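HMG-CoA Lyase (Bacillus subtilis subsp. subtilis, PDB 1YDO) is a member of the HMGL-like family, a TIM-barrel enzyme in which parallel strands are ringed by helices. Local coordinates at residues Y44-F50 with I95-C99; V81-L87 with Q126-A131. All coordinates share one frame; numbering follows the deposited sequence.

Contact 1. Residues Y44-F50 with I95-C99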
# COMPACT_ATOMS: atom_id res chain seq x y z
N TYR A 44 -2.18 19.16 -13.20
CA TYR A 44 -1.47 18.53 -14.30
C TYR A 44 -2.19 17.25 -14.69
O TYR A 44 -2.51 16.44 -13.84
CB TYR A 44 -0.05 18.23 -13.87
CG TYR A 44 0.82 17.66 -14.95
CD1 TYR A 44 0.72 16.32 -15.31
CD2 TYR A 44 1.78 18.44 -15.57
CE1 TYR A 44 1.57 15.76 -16.26
CE2 TYR A 44 2.64 17.90 -16.52
CZ TYR A 44 2.54 16.56 -16.85
OH TYR A 44 3.42 15.99 -17.75
N ILE A 45 -2.44 17.08 -15.99
CA ILE A 45 -3.15 15.90 -16.46
C ILE A 45 -2.72 15.46 -17.85
O ILE A 45 -2.88 16.22 -18.80
CB ILE A 45 -4.64 16.19 -16.57
CG1 ILE A 45 -5.19 16.72 -15.26
CG2 ILE A 45 -5.36 14.93 -16.99
CD1 ILE A 45 -6.68 16.96 -15.31
N GLU A 46 -2.18 14.25 -17.99
CA GLU A 46 -1.83 13.79 -19.33
C GLU A 46 -3.12 13.32 -19.99
O GLU A 46 -3.50 12.16 -19.84
CB GLU A 46 -0.87 12.62 -19.27
CG GLU A 46 0.48 12.98 -18.80
CD GLU A 46 1.51 11.92 -19.16
OE1 GLU A 46 2.67 12.03 -18.70
OE2 GLU A 46 1.16 10.97 -19.90
N ILE A 47 -3.78 14.20 -20.73
CA ILE A 47 -5.03 13.84 -21.38
C ILE A 47 -4.96 12.65 -22.32
O ILE A 47 -5.93 11.90 -22.43
CB ILE A 47 -5.59 15.03 -22.15
CG1 ILE A 47 -4.59 15.47 -23.22
CG2 ILE A 47 -5.88 16.18 -21.20
CD1 ILE A 47 -5.12 16.54 -24.13
N THR A 48 -3.84 12.47 -23.00
CA THR A 48 -3.73 11.36 -23.94
C THR A 48 -2.31 11.16 -24.47
O THR A 48 -1.38 11.86 -24.07
CB THR A 48 -4.62 11.58 -25.16
OG1 THR A 48 -4.48 10.47 -26.06
CG2 THR A 48 -4.20 12.85 -25.88
N SER A 49 -2.18 10.20 -25.39
CA SER A 49 -0.89 9.88 -26.02
C SER A 49 -1.00 10.00 -27.53
O SER A 49 -1.99 9.57 -28.12
CB SER A 49 -0.45 8.46 -25.66
OG SER A 49 0.55 7.99 -26.55
N PHE A 50 0.02 10.59 -28.14
CA PHE A 50 0.02 10.75 -29.59
C PHE A 50 0.89 9.73 -30.29
O PHE A 50 1.51 10.01 -31.31
CB PHE A 50 0.46 12.17 -29.97
CG PHE A 50 -0.59 13.20 -29.71
CD1 PHE A 50 -0.61 13.90 -28.52
CD2 PHE A 50 -1.60 13.41 -30.63
CE1 PHE A 50 -1.64 14.81 -28.25
CE2 PHE A 50 -2.63 14.31 -30.36
CZ PHE A 50 -2.65 15.01 -29.18
N ILE A 95 -1.93 20.77 -26.61
CA ILE A 95 -1.19 20.30 -25.44
C ILE A 95 -0.20 21.34 -24.95
O ILE A 95 0.55 21.89 -25.75
CB ILE A 95 -0.43 18.99 -25.74
CG1 ILE A 95 -1.40 17.82 -25.67
CG2 ILE A 95 0.66 18.77 -24.71
CD1 ILE A 95 -2.53 17.92 -26.66
N ASN A 96 -0.20 21.60 -23.65
CA ASN A 96 0.71 22.56 -23.06
C ASN A 96 2.10 21.93 -22.88
O ASN A 96 3.12 22.56 -23.17
CB ASN A 96 0.21 23.02 -21.69
CG ASN A 96 -1.22 23.45 -21.72
OD1 ASN A 96 -1.60 24.31 -22.50
ND2 ASN A 96 -2.05 22.85 -20.86
N GLU A 97 2.13 20.69 -22.41
CA GLU A 97 3.41 20.03 -22.19
C GLU A 97 3.52 18.68 -22.89
O GLU A 97 2.59 17.87 -22.87
CB GLU A 97 3.69 19.87 -20.68
CG GLU A 97 4.91 19.00 -20.34
CD GLU A 97 5.46 19.23 -18.94
OE1 GLU A 97 6.06 20.31 -18.70
OE2 GLU A 97 5.29 18.34 -18.08
N ALA A 98 4.66 18.45 -23.50
CA ALA A 98 4.91 17.21 -24.20
C ALA A 98 5.81 16.35 -23.35
O ALA A 98 6.77 16.83 -22.77
CB ALA A 98 5.57 17.50 -25.53
N CYS A 99 5.50 15.06 -23.26
CA CYS A 99 6.34 14.18 -22.45
C CYS A 99 7.01 13.14 -23.30
O CYS A 99 6.36 12.22 -23.79
CB CYS A 99 5.48 13.46 -21.41
SG CYS A 99 4.28 14.48 -20.54
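Tyr44 and Glu97 carry the hydrogen bond of this contact: the phenol OH of Tyr44 donates to OE2 of Glu97 over 3.0 Å, meeting the lone pair turned away from the other carboxylate oxygen. Ring and carboxylate planes stand 62° apart, and the carboxyl carbon lies in the ring plane at its edge. With CG anti to the backbone N (chi1 -176°), Tyr44 sends its hydroxyl across to strand 97-103. OE1 of Glu97 bonds to Thr137, so this buried carboxylate is gripped at both oxygens. Cys99, compact and only mildly polar, fits beside these groups, its SG 3.3 Å from OH of Tyr44 and 3.5 Å from OE1 of Glu46. The other oxygen of Glu46 forms a salt bridge to Arg15, which would offset much of its buried charge.

The apolar contacts centre on Ile95, whose longer branch ends in a methyl, CD1, that touches two partners. This CD1 meets the edge of the Phe50 ring, 3.6 Å from CE1, and lies 3.9 Å from CD1 of Ile47.

Strands 44-49 and 97-103 are next-but-one neighbours in the parallel barrel, with strand 76-80 between them, and their short axes approach to 9.2 Å. The polar cluster faces strand 137-143 inside the barrel, whereas Ile47, Phe50 and Ile95 pack against helix 62-68 and strand 76-80.

Contact 2. Residues V81-L87 with Q126-A131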
# COMPACT_ATOMS: atom_id res chain seq x y z
N VAL A 81 4.42 12.23 -26.30
CA VAL A 81 4.83 12.49 -27.67
C VAL A 81 5.98 11.58 -28.06
O VAL A 81 7.08 11.72 -27.55
CB VAL A 81 5.24 13.95 -27.87
CG1 VAL A 81 5.70 14.19 -29.33
CG2 VAL A 81 4.08 14.86 -27.53
N PRO A 82 5.74 10.67 -29.00
CA PRO A 82 6.74 9.71 -29.46
C PRO A 82 7.85 10.28 -30.33
O PRO A 82 8.99 9.82 -30.26
CB PRO A 82 5.90 8.69 -30.20
CG PRO A 82 4.88 9.58 -30.88
CD PRO A 82 4.49 10.54 -29.78
N ASN A 83 7.51 11.27 -31.15
CA ASN A 83 8.49 11.90 -32.05
C ASN A 83 7.92 13.14 -32.74
O ASN A 83 6.77 13.51 -32.52
CB ASN A 83 8.95 10.86 -33.08
CG ASN A 83 7.80 10.03 -33.62
OD1 ASN A 83 7.90 8.81 -33.75
ND2 ASN A 83 6.69 10.70 -33.97
N GLN A 84 8.74 13.77 -33.57
CA GLN A 84 8.35 14.99 -34.28
C GLN A 84 6.96 14.93 -34.90
O GLN A 84 6.14 15.85 -34.72
CB GLN A 84 9.39 15.35 -35.35
CG GLN A 84 10.67 15.96 -34.75
CD GLN A 84 11.95 15.40 -35.38
OE1 GLN A 84 12.11 14.18 -35.49
NE2 GLN A 84 12.87 16.29 -35.76
N ARG A 85 6.69 13.84 -35.62
CA ARG A 85 5.39 13.62 -36.28
C ARG A 85 4.29 13.69 -35.24
O ARG A 85 3.20 14.20 -35.50
CB ARG A 85 5.37 12.23 -36.96
CG ARG A 85 6.44 11.99 -38.05
CD ARG A 85 7.66 11.14 -37.60
NE ARG A 85 8.63 11.84 -36.73
CZ ARG A 85 9.81 11.35 -36.33
NH1 ARG A 85 10.61 12.07 -35.55
NH2 ARG A 85 10.19 10.14 -36.72
N GLY A 86 4.59 13.15 -34.06
CA GLY A 86 3.63 13.17 -32.98
C GLY A 86 3.51 14.56 -32.38
O GLY A 86 2.41 15.04 -32.10
N LEU A 87 4.65 15.22 -32.20
CA LEU A 87 4.67 16.55 -31.64
C LEU A 87 3.81 17.46 -32.50
O LEU A 87 3.19 18.40 -31.99
CB LEU A 87 6.10 17.08 -31.61
CG LEU A 87 6.25 18.49 -31.04
CD1 LEU A 87 5.75 18.54 -29.61
CD2 LEU A 87 7.72 18.89 -31.10
N GLN A 126 16.12 15.85 -30.36
CA GLN A 126 15.53 16.79 -31.29
C GLN A 126 14.02 16.95 -31.02
O GLN A 126 13.46 18.04 -31.18
CB GLN A 126 15.83 16.38 -32.75
CG GLN A 126 17.37 16.43 -33.15
CD GLN A 126 18.09 17.77 -32.78
OE1 GLN A 126 17.60 18.88 -33.07
NE2 GLN A 126 19.27 17.66 -32.17
N VAL A 127 13.35 15.89 -30.58
CA VAL A 127 11.92 16.01 -30.28
C VAL A 127 11.69 17.06 -29.20
O VAL A 127 10.66 17.74 -29.18
CB VAL A 127 11.36 14.69 -29.80
CG1 VAL A 127 9.92 14.88 -29.38
CG2 VAL A 127 11.49 13.66 -30.91
N ASN A 128 12.66 17.19 -28.29
CA ASN A 128 12.56 18.17 -27.20
C ASN A 128 12.85 19.56 -27.74
O ASN A 128 12.18 20.53 -27.39
CB ASN A 128 13.56 17.82 -26.10
CG ASN A 128 13.70 18.93 -25.06
OD1 ASN A 128 12.75 19.28 -24.38
ND2 ASN A 128 14.91 19.49 -24.95
N ASN A 129 13.87 19.64 -28.59
CA ASN A 129 14.29 20.91 -29.18
C ASN A 129 13.13 21.59 -29.93
O ASN A 129 12.87 22.78 -29.75
CB ASN A 129 15.47 20.64 -30.13
CG ASN A 129 16.14 21.93 -30.63
OD1 ASN A 129 15.66 22.56 -31.57
ND2 ASN A 129 17.25 22.32 -29.98
N ASP A 130 12.43 20.82 -30.77
CA ASP A 130 11.31 21.36 -31.53
C ASP A 130 10.13 21.71 -30.63
O ASP A 130 9.39 22.67 -30.87
CB ASP A 130 10.85 20.37 -32.61
CG ASP A 130 11.95 20.02 -33.61
OD1 ASP A 130 12.90 20.84 -33.77
OD2 ASP A 130 11.84 18.95 -34.25
N ALA A 131 9.94 20.92 -29.58
CA ALA A 131 8.85 21.16 -28.66
C ALA A 131 9.01 22.51 -28.00
O ALA A 131 8.12 23.35 -28.07
CB ALA A 131 8.80 20.07 -27.62
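Leu87 reaches from the first turn of helix 84-93 to the backbone of the neighbouring helix, and with Val127 it forms the tightly packed part of the contact. Its CG lies anti to the backbone N (chi1 180°), which carries both methyls toward the turn from Val127 to Ala131. CD2 settles there 3.8 Å from CB of Ala131, with CB of Asp130 at the same distance, and CD1 also touches Ala131. The small alanine suits this place because the broad end of a leucine can approach its helix backbone closely. Leu87 also touches Leu136 in a nearby loop.

Val127 fits against the start of helix 84-93. Its CG2 packs 3.7 Å from CA of Asn83, the N-cap residue, and touches the backbone N of Gln84, while CG1 looks more loosely to CG1 of Val81 at 4.3 Å. A beta-branched residue can thus serve two neighbours at once, and Val127 also rests on Val100 of strand 97-103. This is the layered build of a TIM barrel: helices 84-93 and 117-133 lie side by side on the outside of the strands. Backbone bonding from Leu87 N to Asn83 O closes the first helical turn that presents Leu87.

Toward solvent the packing gives way to a single polar link. Gln84, its chain bent at chi2, brings NE2 to OD2 of Asp130 at 3.2 Å, with an N-H...O angle of 146°. The oxygen is approached nearly along its C-O bond and sits 15° out of the amide plane. Long, flexible and polar, Gln84 suits this partly exposed position; within the two segments its NE2 also lies 4.2 Å from CB of Gln126.

How the contacts relate
Contact 1 is wholly buried, whereas contact 2 lies farther from the chain's centre and is partly open to solvent. The first joins strands 44-49 and 97-103 with the residues at their ends, and pairs a polar cluster inside the barrel with an apolar patch against helix 62-68; the second joins two outer helices by aliphatic side chains, with one polar link at its edge. They use successive elements of the chain: helix 84-93 of contact 2 leads into strand 97-103 of contact 1. They also touch: Val81 N lies 3.2 Å from Cys99 O, a probable hydrogen bond, Ala98 packs on Val81, and the backbone O and CB of Phe50 pack on Pro82 and Gly86. Their centres are about 13 Å apart.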